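Local structure of DyP2 (Amycolatopsis sp. ATCC 39116, 4G2C) at residues V63-T68 with R376-G381. The protein probably uses a haem cofactor and peroxide to oxidise dyes and perhaps lignin-related compounds, as a multifunctional dye-decolorising peroxidase that also carries a bound manganese ion. Sequence-based numbering, arbitrary orientation.
Sequences VRDRLT and RGQTYG. With ACT (acetate ion), chain T; ACT (acetate ion), chain X; ACT (acetate ion), chain L; ACT (acetate ion), chain O.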
ATOM      1  N   VAL A  63      13.473  -2.452   0.119  1.00 17.85           N
ATOM      2  CA  VAL A  63      13.360  -3.820   0.605  1.00 22.70           C
ATOM      3  C   VAL A  63      13.169  -3.736   2.103  1.00 23.68           C
ATOM      4  O   VAL A  63      13.882  -2.995   2.783  1.00 23.52           O
ATOM      5  CB  VAL A  63      14.648  -4.639   0.307  1.00 30.91           C
ATOM      6  CG1 VAL A  63      15.837  -4.082   1.110  1.00 24.57           C
ATOM      7  CG2 VAL A  63      14.436  -6.125   0.603  1.00 27.82           C
ATOM      8  N   ARG A  64      12.208  -4.494   2.615  1.00 23.06           N
ATOM      9  CA  ARG A  64      11.839  -4.412   4.018  1.00 22.70           C
ATOM     10  C   ARG A  64      11.199  -5.717   4.485  1.00 21.86           C
ATOM     11  O   ARG A  64      10.184  -5.704   5.186  1.00 21.57           O
ATOM     12  CB  ARG A  64      10.873  -3.232   4.232  1.00 21.95           C
ATOM     13  CG  ARG A  64       9.602  -3.341   3.395  1.00 24.34           C
ATOM     14  CD  ARG A  64       8.943  -1.988   3.123  1.00 23.72           C
ATOM     15  NE  ARG A  64       7.732  -2.187   2.328  1.00 22.60           N
ATOM     16  CZ  ARG A  64       7.743  -2.473   1.029  1.00 23.98           C
ATOM     17  NH1 ARG A  64       8.901  -2.560   0.388  1.00 24.08           N
ATOM     18  NH2 ARG A  64       6.602  -2.674   0.373  1.00 21.01           N
ATOM     19  N   ASP A  65      11.798  -6.837   4.090  1.00 21.16           N
ATOM     20  CA  ASP A  65      11.248  -8.167   4.383  1.00 25.94           C
ATOM     21  C   ASP A  65      11.234  -8.388   5.886  1.00 24.74           C
ATOM     22  O   ASP A  65      10.461  -9.175   6.408  1.00 29.50           O
ATOM     23  CB  ASP A  65      12.072  -9.260   3.693  1.00 26.57           C
ATOM     24  CG  ASP A  65      12.008  -9.176   2.177  1.00 31.32           C
ATOM     25  OD1 ASP A  65      10.955  -8.764   1.632  1.00 37.91           O
ATOM     26  OD2 ASP A  65      13.008  -9.526   1.522  1.00 35.01           O
ATOM     27  N   ARG A  66      12.123  -7.687   6.573  1.00 25.14           N
ATOM     28  CA  ARG A  66      12.085  -7.593   8.020  1.00 27.22           C
ATOM     29  C   ARG A  66      11.887  -6.127   8.287  1.00 24.01           C
ATOM     30  O   ARG A  66      12.664  -5.301   7.815  1.00 22.80           O
ATOM     31  CB  ARG A  66      13.405  -8.069   8.640  1.00 28.66           C
ATOM     32  CG  ARG A  66      13.602  -9.583   8.604  1.00 32.79           C
ATOM     33  CD  ARG A  66      12.465 -10.282   9.342  1.00 37.56           C
ATOM     34  NE  ARG A  66      12.812 -11.650   9.711  1.00 48.10           N
ATOM     35  CZ  ARG A  66      12.995 -12.066  10.962  1.00 50.25           C
ATOM     36  NH1 ARG A  66      12.848 -11.218  11.980  1.00 47.88           N
ATOM     37  NH2 ARG A  66      13.319 -13.336  11.195  1.00 50.64           N
ATOM     38  N   LEU A  67      10.835  -5.804   9.022  1.00 27.03           N
ATOM     39  CA  LEU A  67      10.496  -4.419   9.293  1.00 28.69           C
ATOM     40  C   LEU A  67      10.096  -4.232  10.745  1.00 26.04           C
ATOM     41  O   LEU A  67       9.247  -4.955  11.268  1.00 28.46           O
ATOM     42  CB  LEU A  67       9.348  -3.968   8.384  1.00 28.00           C
ATOM     43  CG  LEU A  67       8.727  -2.609   8.701  1.00 27.15           C
ATOM     44  CD1 LEU A  67       9.715  -1.495   8.383  1.00 27.23           C
ATOM     45  CD2 LEU A  67       7.438  -2.431   7.916  1.00 25.77           C
ATOM     46  N   THR A  68      10.722  -3.255  11.388  1.00 24.77           N
ATOM     47  CA  THR A  68      10.319  -2.820  12.719  1.00 25.77           C
ATOM     48  C   THR A  68       9.665  -1.450  12.603  1.00 25.28           C
ATOM     49  O   THR A  68      10.225  -0.561  11.975  1.00 24.49           O
ATOM     50  CB  THR A  68      11.542  -2.741  13.677  1.00 29.95           C
ATOM     51  OG1 THR A  68      11.801  -4.040  14.227  1.00 26.88           O
ATOM     52  CG2 THR A  68      11.282  -1.752  14.816  1.00 24.78           C
ATOM     53  N   ARG A 376       3.329   0.576  -0.020  1.00 21.86           N
ATOM     54  CA  ARG A 376       4.591   0.121   0.560  1.00 24.39           C
ATOM     55  C   ARG A 376       4.345  -0.734   1.795  1.00 24.44           C
ATOM     56  O   ARG A 376       5.124  -0.684   2.747  1.00 24.51           O
ATOM     57  CB  ARG A 376       5.439   1.331   0.968  1.00 22.22           C
ATOM     58  CG  ARG A 376       5.698   2.322  -0.157  1.00 20.51           C
ATOM     59  CD  ARG A 376       6.770   1.797  -1.105  1.00 18.37           C
ATOM     60  NE  ARG A 376       7.116   2.798  -2.107  1.00 23.66           N
ATOM     61  CZ  ARG A 376       6.701   2.774  -3.373  1.00 25.50           C
ATOM     62  NH1 ARG A 376       5.930   1.778  -3.800  1.00 20.21           N
ATOM     63  NH2 ARG A 376       7.063   3.741  -4.212  1.00 21.53           N
ATOM     64  N   GLY A 377       3.261  -1.509   1.786  1.00 27.56           N
ATOM     65  CA  GLY A 377       2.855  -2.279   2.947  1.00 20.64           C
ATOM     66  C   GLY A 377       3.738  -3.478   3.228  1.00 28.03           C
ATOM     67  O   GLY A 377       4.564  -3.867   2.403  1.00 23.67           O
ATOM     68  N   GLN A 378       3.585  -4.058   4.412  1.00 24.62           N
ATOM     69  CA  GLN A 378       4.260  -5.313   4.719  1.00 27.91           C
ATOM     70  C   GLN A 378       3.341  -6.157   5.579  1.00 25.90           C
ATOM     71  O   GLN A 378       2.618  -5.624   6.433  1.00 23.38           O
ATOM     72  CB  GLN A 378       5.607  -5.067   5.410  1.00 24.95           C
ATOM     73  CG  GLN A 378       6.469  -6.315   5.634  1.00 25.12           C
ATOM     74  CD  GLN A 378       6.682  -7.138   4.379  1.00 23.88           C
ATOM     75  OE1 GLN A 378       5.777  -7.836   3.927  1.00 26.35           O
ATOM     76  NE2 GLN A 378       7.881  -7.065   3.812  1.00 25.18           N
ATOM     77  N   THR A 379       3.324  -7.466   5.320  1.00 19.79           N
ATOM     78  CA  THR A 379       2.529  -8.382   6.143  1.00 22.73           C
ATOM     79  C   THR A 379       3.045  -8.492   7.583  1.00 21.88           C
ATOM     80  O   THR A 379       4.226  -8.269   7.863  1.00 23.32           O
ATOM     81  CB  THR A 379       2.494  -9.798   5.535  1.00 23.86           C
ATOM     82  OG1 THR A 379       3.812 -10.174   5.106  1.00 22.23           O
ATOM     83  CG2 THR A 379       1.541  -9.841   4.346  1.00 21.64           C
ATOM     84  N   TYR A 380       2.161  -8.854   8.496  1.00 25.88           N
ATOM     85  CA  TYR A 380       2.599  -9.159   9.849  1.00 25.81           C
ATOM     86  C   TYR A 380       1.997 -10.460  10.363  1.00 26.36           C
ATOM     87  O   TYR A 380       0.964 -10.926   9.873  1.00 24.34           O
ATOM     88  CB  TYR A 380       2.242  -8.022  10.796  1.00 20.72           C
ATOM     89  CG  TYR A 380       0.773  -7.935  11.127  1.00 22.98           C
ATOM     90  CD1 TYR A 380       0.241  -8.643  12.204  1.00 26.69           C
ATOM     91  CD2 TYR A 380      -0.090  -7.140  10.370  1.00 23.01           C
ATOM     92  CE1 TYR A 380      -1.114  -8.558  12.521  1.00 26.28           C
ATOM     93  CE2 TYR A 380      -1.442  -7.047  10.683  1.00 22.97           C
ATOM     94  CZ  TYR A 380      -1.946  -7.760  11.761  1.00 25.25           C
ATOM     95  OH  TYR A 380      -3.285  -7.680  12.085  1.00 25.93           O
ATOM     96  N   GLY A 381       2.644 -11.025  11.377  1.00 27.54           N
ATOM     97  CA  GLY A 381       2.168 -12.237  12.008  1.00 30.33           C
ATOM     98  C   GLY A 381       2.969 -13.462  11.590  1.00 36.17           C
ATOM     99  O   GLY A 381       3.599 -13.488  10.531  1.00 32.91           O
TER
HETATM  100  C   ACT T 518      11.932  -7.743  12.315  1.00 47.27           C
HETATM  101  O   ACT T 518      13.156  -8.044  12.393  1.00 45.05           O
HETATM  102  OXT ACT T 518      11.247  -8.283  11.401  1.00 46.90           O
HETATM  103  CH3 ACT T 518      11.310  -6.778  13.272  1.00 38.25           C
HETATM  104  C   ACT X 522       8.226   1.058  -7.025  1.00 37.13           C
HETATM  105  O   ACT X 522       8.560   0.760  -5.856  1.00 35.06           O
HETATM  106  OXT ACT X 522       7.561   2.119  -7.161  1.00 38.49           O
HETATM  107  CH3 ACT X 522       8.608   0.191  -8.191  1.00 36.99           C
HETATM  108  C   ACT L 510       7.273  -3.504  -3.193  1.00 49.42           C
HETATM  109  O   ACT L 510       8.274  -3.720  -2.446  1.00 35.00           O
HETATM  110  OXT ACT L 510       6.131  -3.799  -2.741  1.00 47.20           O
HETATM  111  CH3 ACT L 510       7.422  -2.919  -4.572  1.00 43.59           C
HETATM  112  C   ACT O 513       1.930  -3.905  -0.667  1.00 36.98           C
HETATM  113  O   ACT O 513       2.656  -3.323  -1.513  1.00 35.35           O
HETATM  114  OXT ACT O 513       1.054  -3.217  -0.080  1.00 39.10           O
HETATM  115  CH3 ACT O 513       2.112  -5.362  -0.366  1.00 37.98           C
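Of the two 3.0 Å bonds between 63-68 and 376-381, the straighter runs from Q378 NE2 to R64 O (167°). The backbone oxygen lies close to the amide plane, but the N-H reaches it from above the carbonyl plane. With CG anti to the backbone N (chi1 -173°) and a bend at chi2, Q378 carries NE2 across to 63-68, while Q378 OE1 turns back to accept the N-H of T379 N (2.8 Å) on an in-plane lone pair, fixing the amide flip. In return R64, extended from CG to NE, brings its guanidinium beside two successive carbonyls: R64 NE, standing above the carbonyl plane of R376, gives a bent bond to R376 O (3.0 Å), and R64 NH2 another to G377 O (3.1 Å), both acceptors tilted from the guanidinium plane. R376 CB covers one face. R64 NH1 donates to H62 O and, at the guanidinium edge, to O of the chain L acetate (3.1 Å). A leucine at R64 would probably leave the carbonyls of R376 and G377 without these donors and the acetate without its charged partner. Alongside, running the opposite way, L67 CD2 packs on Q378 CB (4.1 Å). D65 and R66 form a classic beta bulge opposite D172. Reciprocal side-chain-to-backbone bonds thus join the loop leading into central strand 66-74 of one antiparallel sheet to strand 374-380 of another; the acetate, probably from the crystallisation liquor, suggests only that R64 can also hold a small anion.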